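Local coordinates for DUF1987 domain-containing protein (Pseudomonas aeruginosa, PDB 6K4F) that probably acts as a phosphorylation-controlled regulatory protein in the SiaABC threonine phosphorylation pathway, which governs biofilm formation in response to carbon availability, at residues Glu112-Glu115 / Pro120-Ile123; Asp81-Ala86 / Arg91-Arg96; Ala16-Trp21 / Ser27-Ser32. All coordinates share one frame; numbering follows the deposited sequence.

From the N terminus, contact 3 comes first. It closes the hairpin between strands 16-20 and 25-29. Contact 2 follows, closing the turn between the end of helix 70-88 and strand 93-99. Contact 1 comes last, closing the loop from helix 108-115 to strand 121-125. The three run in series along the chain; none encloses or crosses another. All reach the same mixed sheet. Contacts 1 and 2 touch, because strands 93-99 and 121-125 are neighbours; P120 and A122 pair with L95 through the backbone. Contact 3 lies on the other side of the chain's centre, about 17 Å from contact 2 and 18 Å from contact 1, centre to centre.

Contact 1: Glu112-Glu115 / Pro120-Ile123; sequences EFRE and PFAI
R114 lays the start of its side chain over one face of the F121 ring. Its CA sits 3.7 Å above the ring plane, over the centre. Its CB makes a CH-pi contact over the face, 3.9 Å from the ring centroid. CG reaches back over the inner end of the ring, toward CG and CB of F121. With CG anti to the backbone N (chi1 -180°) and the chain extended as far as NE, the arginine runs on past the ring to the strand backbone. There NE gives a weak hydrogen bond to the carbonyl O of F121, 3.0 Å long and bent to 126° at the hydrogen. The guanidinium and ring planes are 63° apart. A water accepts from NH2 of R114 at 3.2 Å and from the backbone N of F121 at 3.3 Å. It thus bridges arginine and strand beside the weak bond.

The contact lies in the second half of a beta-alpha-beta unit (strand 93-99, helix 108-115, strand 121-125). Helix 108-115 lies against strand 121-125, an outermost strand of the mixed sheet in this chain. Strand 93-99 pairs with it on its inner side, through L95 and W97.

Two smaller apolar contacts complete the interface. CD of R114 meets CD1 of I123 at 3.8 Å, and the two side chains cross obliquely. I123 also touches A110 and E111, one turn back on the helix. At the far end of the F121 ring, CZ touches CB of F113 at 3.8 Å. The F113 ring itself leads away from the strand, to I73, M77 and L80 of helix 70-88. F121 is buried and also packs on L95 and W97.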
loop_
_atom_site.group_PDB
_atom_site.type_symbol
_atom_site.label_atom_id
_atom_site.label_comp_id
_atom_site.label_asym_id
_atom_site.label_seq_id
_atom_site.Cartn_x
_atom_site.Cartn_y
_atom_site.Cartn_z
ATOM N N GLU A 112 -6.982 -8.146 9.507
ATOM C CA GLU A 112 -6.606 -9.372 8.818
ATOM C C GLU A 112 -5.303 -9.203 8.047
ATOM O O GLU A 112 -4.453 -10.100 8.066
ATOM C CB GLU A 112 -7.739 -9.815 7.892
ATOM C CG GLU A 112 -8.931 -10.348 8.682
ATOM C CD GLU A 112 -10.224 -10.311 7.898
ATOM O OE1 GLU A 112 -10.217 -9.789 6.777
ATOM O OE2 GLU A 112 -11.247 -10.813 8.403
ATOM N N PHE A 113 -5.134 -8.077 7.344
ATOM C CA PHE A 113 -3.851 -7.790 6.711
ATOM C C PHE A 113 -2.738 -7.732 7.755
ATOM O O PHE A 113 -1.640 -8.261 7.544
ATOM C CB PHE A 113 -3.909 -6.451 5.964
ATOM C CG PHE A 113 -4.618 -6.495 4.624
ATOM C CD1 PHE A 113 -4.538 -7.597 3.804
ATOM C CD2 PHE A 113 -5.328 -5.385 4.183
ATOM C CE1 PHE A 113 -5.174 -7.608 2.567
ATOM C CE2 PHE A 113 -5.961 -5.381 2.951
ATOM C CZ PHE A 113 -5.885 -6.496 2.140
ATOM N N ARG A 114 -2.994 -7.061 8.873
ATOM C CA ARG A 114 -1.964 -6.926 9.905
ATOM C C ARG A 114 -1.472 -8.291 10.390
ATOM O O ARG A 114 -0.274 -8.480 10.643
ATOM C CB ARG A 114 -2.505 -6.106 11.074
ATOM C CG ARG A 114 -1.507 -5.901 12.205
ATOM C CD ARG A 114 -1.969 -4.811 13.143
ATOM N NE ARG A 114 -0.987 -4.580 14.197
ATOM C CZ ARG A 114 -1.131 -4.986 15.455
ATOM N NH1 ARG A 114 -2.232 -5.615 15.825
ATOM N NH2 ARG A 114 -0.183 -4.741 16.349
ATOM N N GLU A 115 -2.370 -9.267 10.497
ATOM C CA GLU A 115 -1.948 -10.585 10.948
ATOM C C GLU A 115 -1.008 -11.263 9.961
ATOM O O GLU A 115 -0.287 -12.190 10.344
ATOM C CB GLU A 115 -3.182 -11.445 11.221
ATOM C CG GLU A 115 -3.994 -10.903 12.402
ATOM C CD GLU A 115 -5.333 -11.590 12.596
ATOM O OE1 GLU A 115 -5.444 -12.411 13.533
ATOM O OE2 GLU A 115 -6.279 -11.293 11.832
ATOM N N PRO A 120 6.118 -3.261 11.481
ATOM C CA PRO A 120 5.171 -2.355 12.146
ATOM C C PRO A 120 4.003 -1.973 11.248
ATOM O O PRO A 120 4.185 -1.494 10.126
ATOM C CB PRO A 120 6.033 -1.133 12.478
ATOM C CG PRO A 120 7.411 -1.681 12.604
ATOM C CD PRO A 120 7.510 -2.790 11.606
ATOM N N PHE A 121 2.796 -2.126 11.781
ATOM C CA PHE A 121 1.557 -2.013 11.008
ATOM C C PHE A 121 0.561 -1.384 11.973
ATOM O O PHE A 121 -0.049 -2.072 12.798
ATOM C CB PHE A 121 1.109 -3.390 10.510
ATOM C CG PHE A 121 -0.043 -3.382 9.512
ATOM C CD1 PHE A 121 -1.236 -2.718 9.781
ATOM C CD2 PHE A 121 0.054 -4.123 8.338
ATOM C CE1 PHE A 121 -2.291 -2.760 8.889
ATOM C CE2 PHE A 121 -0.997 -4.168 7.432
ATOM C CZ PHE A 121 -2.171 -3.493 7.700
ATOM N N ALA A 122 0.430 -0.075 11.892
ATOM C CA ALA A 122 -0.378 0.697 12.824
ATOM C C ALA A 122 -1.757 0.924 12.223
ATOM O O ALA A 122 -1.876 1.511 11.140
ATOM C CB ALA A 122 0.305 2.034 13.113
ATOM N N ILE A 123 -2.789 0.459 12.914
ATOM C CA ILE A 123 -4.171 0.696 12.516
ATOM C C ILE A 123 -4.688 1.806 13.413
ATOM O O ILE A 123 -4.835 1.619 14.629
ATOM C CB ILE A 123 -5.025 -0.570 12.633
ATOM C CG1 ILE A 123 -4.409 -1.692 11.798
ATOM C CG2 ILE A 123 -6.449 -0.274 12.201
ATOM C CD1 ILE A 123 -5.109 -3.046 11.969
HETATM O O HOH W 1 2.228 -4.113 14.315
#

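Contact 2: Asp81-Ala86 / Arg91-Arg96; sequences DLLEEA and RPVSLR
L83 and V93 make the apolar part of this contact. CG1 of the valine lies against the leucine side chain from CB outward. It is 3.8 Å from CB of L83 and 3.9 Å from CD2 of L83, with CG and CD1 only slightly farther. CG1 of V93 is anti to the backbone N (chi1 175°), which carries it toward the helix. The two side chains cross at about a right angle. CG2 of V93 lies 4.1 Å from the carbonyl O of L83. Nearer the turn, CB of A86 meets CB of R91 at 4.0 Å.

The polar part is a single backbone hydrogen bond. N of R91 donates to O of A86 at 3.1 Å, with 157° at the hydrogen. This bond ties the last turn of the helix to the residue that leads into the strand. CB of R91 lies 3.2 Å from the same oxygen.

The charged end of R91 turns away from the helix. The chain bends at chi2 (65°), and its nitrogens bond to the carbonyl oxygens of R57 and L52, with a weak bond to that of F51. The guanidinium is therefore held by backbone acceptors near the end of helix 37-53.

The contact closes the second half of a beta-alpha-beta unit: strand 59-68, helix 70-88, strand 93-99. L83 also reaches L59 and L61 of the first strand, V48 of helix 37-53 and F119, while A86 touches L52.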
loop_
_atom_site.group_PDB
_atom_site.type_symbol
_atom_site.label_atom_id
_atom_site.label_comp_id
_atom_site.label_asym_id
_atom_site.label_seq_id
_atom_site.Cartn_x
_atom_site.Cartn_y
_atom_site.Cartn_z
ATOM N N ASP A 81 2.767 -8.610 0.566
ATOM C CA ASP A 81 3.654 -9.766 0.506
ATOM C C ASP A 81 5.036 -9.379 -0.007
ATOM O O ASP A 81 6.044 -9.931 0.459
ATOM C CB ASP A 81 3.029 -10.878 -0.346
ATOM C CG ASP A 81 1.983 -11.713 0.426
ATOM O OD1 ASP A 81 2.116 -11.875 1.658
ATOM O OD2 ASP A 81 1.028 -12.226 -0.203
ATOM N N LEU A 82 5.111 -8.422 -0.941
ATOM C CA LEU A 82 6.406 -7.883 -1.353
ATOM C C LEU A 82 7.120 -7.218 -0.179
ATOM O O LEU A 82 8.321 -7.425 0.035
ATOM C CB LEU A 82 6.226 -6.887 -2.500
ATOM C CG LEU A 82 6.554 -7.367 -3.916
ATOM C CD1 LEU A 82 8.057 -7.506 -4.083
ATOM C CD2 LEU A 82 5.858 -8.684 -4.230
ATOM N N LEU A 83 6.401 -6.392 0.580
ATOM C CA LEU A 83 7.006 -5.735 1.729
ATOM C C LEU A 83 7.443 -6.749 2.780
ATOM O O LEU A 83 8.483 -6.577 3.427
ATOM C CB LEU A 83 6.026 -4.735 2.332
ATOM C CG LEU A 83 5.587 -3.590 1.407
ATOM C CD1 LEU A 83 4.520 -2.752 2.083
ATOM C CD2 LEU A 83 6.778 -2.742 1.073
ATOM N N GLU A 84 6.654 -7.804 2.980
ATOM C CA GLU A 84 6.994 -8.774 4.024
ATOM C C GLU A 84 8.261 -9.542 3.660
ATOM O O GLU A 84 9.159 -9.710 4.493
ATOM C CB GLU A 84 5.830 -9.733 4.263
ATOM C CG GLU A 84 6.188 -10.928 5.156
ATOM C CD GLU A 84 6.311 -10.552 6.629
ATOM O OE1 GLU A 84 6.127 -9.363 6.963
ATOM O OE2 GLU A 84 6.585 -11.452 7.457
ATOM N N GLU A 85 8.339 -10.022 2.416
ATOM C CA GLU A 85 9.564 -10.633 1.908
ATOM C C GLU A 85 10.765 -9.719 2.110
ATOM O O GLU A 85 11.829 -10.159 2.561
ATOM C CB GLU A 85 9.390 -10.967 0.424
ATOM C CG GLU A 85 10.610 -11.583 -0.251
ATOM C CD GLU A 85 11.174 -12.774 0.504
ATOM O OE1 GLU A 85 10.377 -13.580 1.030
ATOM O OE2 GLU A 85 12.415 -12.913 0.557
ATOM N N ALA A 86 10.615 -8.435 1.778
ATOM C CA ALA A 86 11.725 -7.506 1.954
ATOM C C ALA A 86 12.053 -7.323 3.429
ATOM O O ALA A 86 13.229 -7.232 3.801
ATOM C CB ALA A 86 11.401 -6.162 1.303
ATOM N N ARG A 91 14.999 -5.305 5.447
ATOM C CA ARG A 91 14.624 -3.975 4.970
ATOM C C ARG A 91 13.696 -3.308 5.978
ATOM O O ARG A 91 12.709 -3.922 6.394
ATOM C CB ARG A 91 13.929 -4.068 3.609
ATOM C CG ARG A 91 13.733 -2.734 2.906
ATOM C CD ARG A 91 15.075 -2.136 2.539
ATOM N NE ARG A 91 14.947 -0.970 1.678
ATOM C CZ ARG A 91 15.107 -0.997 0.361
ATOM N NH1 ARG A 91 15.402 -2.136 -0.254
ATOM N NH2 ARG A 91 14.974 0.120 -0.340
ATOM N N PRO A 92 13.976 -2.072 6.399
ATOM C CA PRO A 92 13.015 -1.343 7.245
ATOM C C PRO A 92 11.758 -1.010 6.450
ATOM O O PRO A 92 11.815 -0.312 5.436
ATOM C CB PRO A 92 13.783 -0.079 7.654
ATOM C CG PRO A 92 15.241 -0.385 7.365
ATOM C CD PRO A 92 15.217 -1.312 6.187
ATOM N N VAL A 93 10.621 -1.538 6.904
ATOM C CA VAL A 93 9.329 -1.301 6.273
ATOM C C VAL A 93 8.322 -0.999 7.376
ATOM O O VAL A 93 8.380 -1.599 8.454
ATOM C CB VAL A 93 8.873 -2.517 5.439
ATOM C CG1 VAL A 93 7.471 -2.295 4.893
ATOM C CG2 VAL A 93 9.849 -2.780 4.266
ATOM N N SER A 94 7.410 -0.064 7.121
ATOM C CA SER A 94 6.374 0.214 8.104
ATOM C C SER A 94 5.120 0.708 7.407
ATOM O O SER A 94 5.171 1.246 6.291
ATOM C CB SER A 94 6.846 1.236 9.146
ATOM O OG SER A 94 7.164 2.455 8.520
ATOM N N LEU A 95 3.984 0.516 8.068
ATOM C CA LEU A 95 2.705 0.856 7.457
ATOM C C LEU A 95 1.787 1.504 8.479
ATOM O O LEU A 95 1.726 1.075 9.641
ATOM C CB LEU A 95 2.035 -0.393 6.857
ATOM C CG LEU A 95 0.728 -0.231 6.081
ATOM C CD1 LEU A 95 0.642 -1.303 5.000
ATOM C CD2 LEU A 95 -0.486 -0.318 7.005
ATOM N N ARG A 96 1.068 2.528 8.029
ATOM C CA ARG A 96 -0.021 3.147 8.780
ATOM C C ARG A 96 -1.302 2.997 7.980
ATOM O O ARG A 96 -1.319 3.296 6.775
ATOM C CB ARG A 96 0.247 4.642 9.041
ATOM C CG ARG A 96 1.171 4.908 10.196
ATOM C CD ARG A 96 1.595 6.372 10.239
ATOM N NE ARG A 96 2.322 6.745 9.031
ATOM C CZ ARG A 96 3.598 6.440 8.797
ATOM N NH1 ARG A 96 4.305 5.764 9.698
ATOM N NH2 ARG A 96 4.173 6.820 7.660
#

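Contact 3: Ala16-Trp21 / Ser27-Ser32; sequences AIQGDW and SMQGDS
Q18 and Q29 join their side-chain amides by two hydrogen bonds. NE2 of Q29 gives to OE1 of Q18 at 2.8 Å, and NE2 of Q18 gives to OE1 of Q29 at 2.9 Å. Each uses a lone pair in the carbonyl plane. The amide planes are only 16° apart, so the pair forms a nearly flat ring. Both chains bend at chi2, near 90°, which folds each amide across the strands. A16 and S27 share this face: CB of A16 lies 3.5 Å from OE1 of Q29, and CB of S27 lies 3.4 Å from OE1 of Q18.

Backbone bonds set this register. A16 with Q29 and Q18 with S27 are hydrogen-bonded pairs, each joined both ways. A water links O of Q18 to OG of S27.

Between them, I17 and M28 form a non-hydrogen-bonded pair. Their side chains lie side by side on the other face, with CG1 of I17 4.0 Å from CG of M28. I17 goes on to F41 and V44 of helix 37-53, M28 to L63 and L65. The segments 16-20 and 27-29 run at 170°, as strands of an antiparallel beta hairpin (16-20 and 25-29) in the mixed sheet.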
loop_
_atom_site.group_PDB
_atom_site.type_symbol
_atom_site.label_atom_id
_atom_site.label_comp_id
_atom_site.label_asym_id
_atom_site.label_seq_id
_atom_site.Cartn_x
_atom_site.Cartn_y
_atom_site.Cartn_z
ATOM N N ALA A 16 -6.440 7.625 -5.269
ATOM C CA ALA A 16 -5.266 8.432 -5.544
ATOM C C ALA A 16 -4.053 7.760 -4.906
ATOM O O ALA A 16 -4.104 7.346 -3.741
ATOM C CB ALA A 16 -5.465 9.852 -5.001
ATOM N N ILE A 17 -2.978 7.608 -5.678
ATOM C CA ILE A 17 -1.764 6.927 -5.228
ATOM C C ILE A 17 -0.571 7.831 -5.496
ATOM O O ILE A 17 -0.410 8.343 -6.611
ATOM C CB ILE A 17 -1.569 5.568 -5.930
ATOM C CG1 ILE A 17 -2.778 4.668 -5.700
ATOM C CG2 ILE A 17 -0.265 4.915 -5.481
ATOM C CD1 ILE A 17 -2.762 3.384 -6.562
ATOM N N GLN A 18 0.267 8.026 -4.477
ATOM C CA GLN A 18 1.492 8.809 -4.607
ATOM C C GLN A 18 2.654 7.984 -4.093
ATOM O O GLN A 18 2.683 7.602 -2.911
ATOM C CB GLN A 18 1.407 10.134 -3.837
ATOM C CG GLN A 18 0.182 10.950 -4.166
ATOM C CD GLN A 18 -0.985 10.657 -3.243
ATOM O OE1 GLN A 18 -0.808 10.478 -2.034
ATOM N NE2 GLN A 18 -2.190 10.600 -3.808
ATOM N N GLY A 19 3.592 7.687 -4.981
ATOM C CA GLY A 19 4.854 7.093 -4.594
ATOM C C GLY A 19 5.937 8.149 -4.549
ATOM O O GLY A 19 6.372 8.627 -5.600
ATOM N N ASP A 20 6.382 8.537 -3.352
ATOM C CA ASP A 20 7.420 9.556 -3.196
ATOM C C ASP A 20 8.767 8.848 -3.098
ATOM O O ASP A 20 9.117 8.315 -2.038
ATOM C CB ASP A 20 7.147 10.414 -1.959
ATOM C CG ASP A 20 8.015 11.676 -1.908
ATOM O OD1 ASP A 20 9.200 11.629 -2.309
ATOM O OD2 ASP A 20 7.503 12.728 -1.470
ATOM N N TRP A 21 9.535 8.869 -4.194
ATOM C CA TRP A 21 10.739 8.045 -4.276
ATOM C C TRP A 21 11.771 8.463 -3.250
ATOM O O TRP A 21 12.451 7.617 -2.654
ATOM C CB TRP A 21 11.359 8.144 -5.665
ATOM C CG TRP A 21 12.532 7.244 -5.861
ATOM C CD1 TRP A 21 13.849 7.517 -5.585
ATOM C CD2 TRP A 21 12.497 5.906 -6.361
ATOM N NE1 TRP A 21 14.630 6.430 -5.909
ATOM C CE2 TRP A 21 13.823 5.432 -6.389
ATOM C CE3 TRP A 21 11.468 5.066 -6.799
ATOM C CZ2 TRP A 21 14.147 4.151 -6.835
ATOM C CZ3 TRP A 21 11.793 3.792 -7.242
ATOM C CH2 TRP A 21 13.122 3.351 -7.259
ATOM N N SER A 27 1.701 6.331 -0.589
ATOM C CA SER A 27 0.450 6.792 0.002
ATOM C C SER A 27 -0.711 6.470 -0.927
ATOM O O SER A 27 -0.575 6.569 -2.150
ATOM C CB SER A 27 0.486 8.312 0.254
ATOM O OG SER A 27 1.575 8.653 1.112
ATOM N N MET A 28 -1.859 6.096 -0.345
ATOM C CA MET A 28 -3.086 5.875 -1.107
ATOM C C MET A 28 -4.303 6.393 -0.356
ATOM O O MET A 28 -4.433 6.170 0.848
ATOM C CB MET A 28 -3.321 4.396 -1.397
ATOM C CG MET A 28 -2.134 3.682 -1.900
ATOM S SD MET A 28 -2.591 1.994 -2.323
ATOM C CE MET A 28 -0.966 1.272 -2.428
ATOM N N GLN A 29 -5.231 7.012 -1.088
ATOM C CA GLN A 29 -6.445 7.560 -0.496
ATOM C C GLN A 29 -7.630 7.256 -1.392
ATOM O O GLN A 29 -7.552 7.472 -2.604
ATOM C CB GLN A 29 -6.338 9.078 -0.298
ATOM C CG GLN A 29 -5.063 9.542 0.372
ATOM C CD GLN A 29 -3.941 9.837 -0.614
ATOM O OE1 GLN A 29 -4.176 10.306 -1.729
ATOM N NE2 GLN A 29 -2.711 9.595 -0.189
ATOM N N GLY A 30 -8.725 6.793 -0.799
ATOM C CA GLY A 30 -10.011 6.689 -1.469
ATOM C C GLY A 30 -10.513 5.261 -1.550
ATOM O O GLY A 30 -10.040 4.355 -0.856
ATOM N N ASP A 31 -11.505 5.065 -2.406
ATOM C CA ASP A 31 -11.983 3.718 -2.672
ATOM C C ASP A 31 -11.263 3.101 -3.840
ATOM O O ASP A 31 -10.659 3.775 -4.675
ATOM C CB ASP A 31 -13.432 3.668 -3.048
ATOM C CG ASP A 31 -14.286 4.132 -2.009
ATOM O OD1 ASP A 31 -14.931 5.094 -2.371
ATOM O OD2 ASP A 31 -14.398 3.578 -0.882
ATOM N N SER A 32 -11.421 1.793 -3.945
ATOM C CA SER A 32 -10.823 1.047 -5.040
ATOM C C SER A 32 -11.844 -0.032 -5.395
ATOM O O SER A 32 -11.890 -1.092 -4.769
ATOM C CB SER A 32 -9.474 0.480 -4.611
ATOM O OG SER A 32 -8.761 -0.057 -5.699
HETATM O O HOH W 2 3.712 9.299 -0.675
#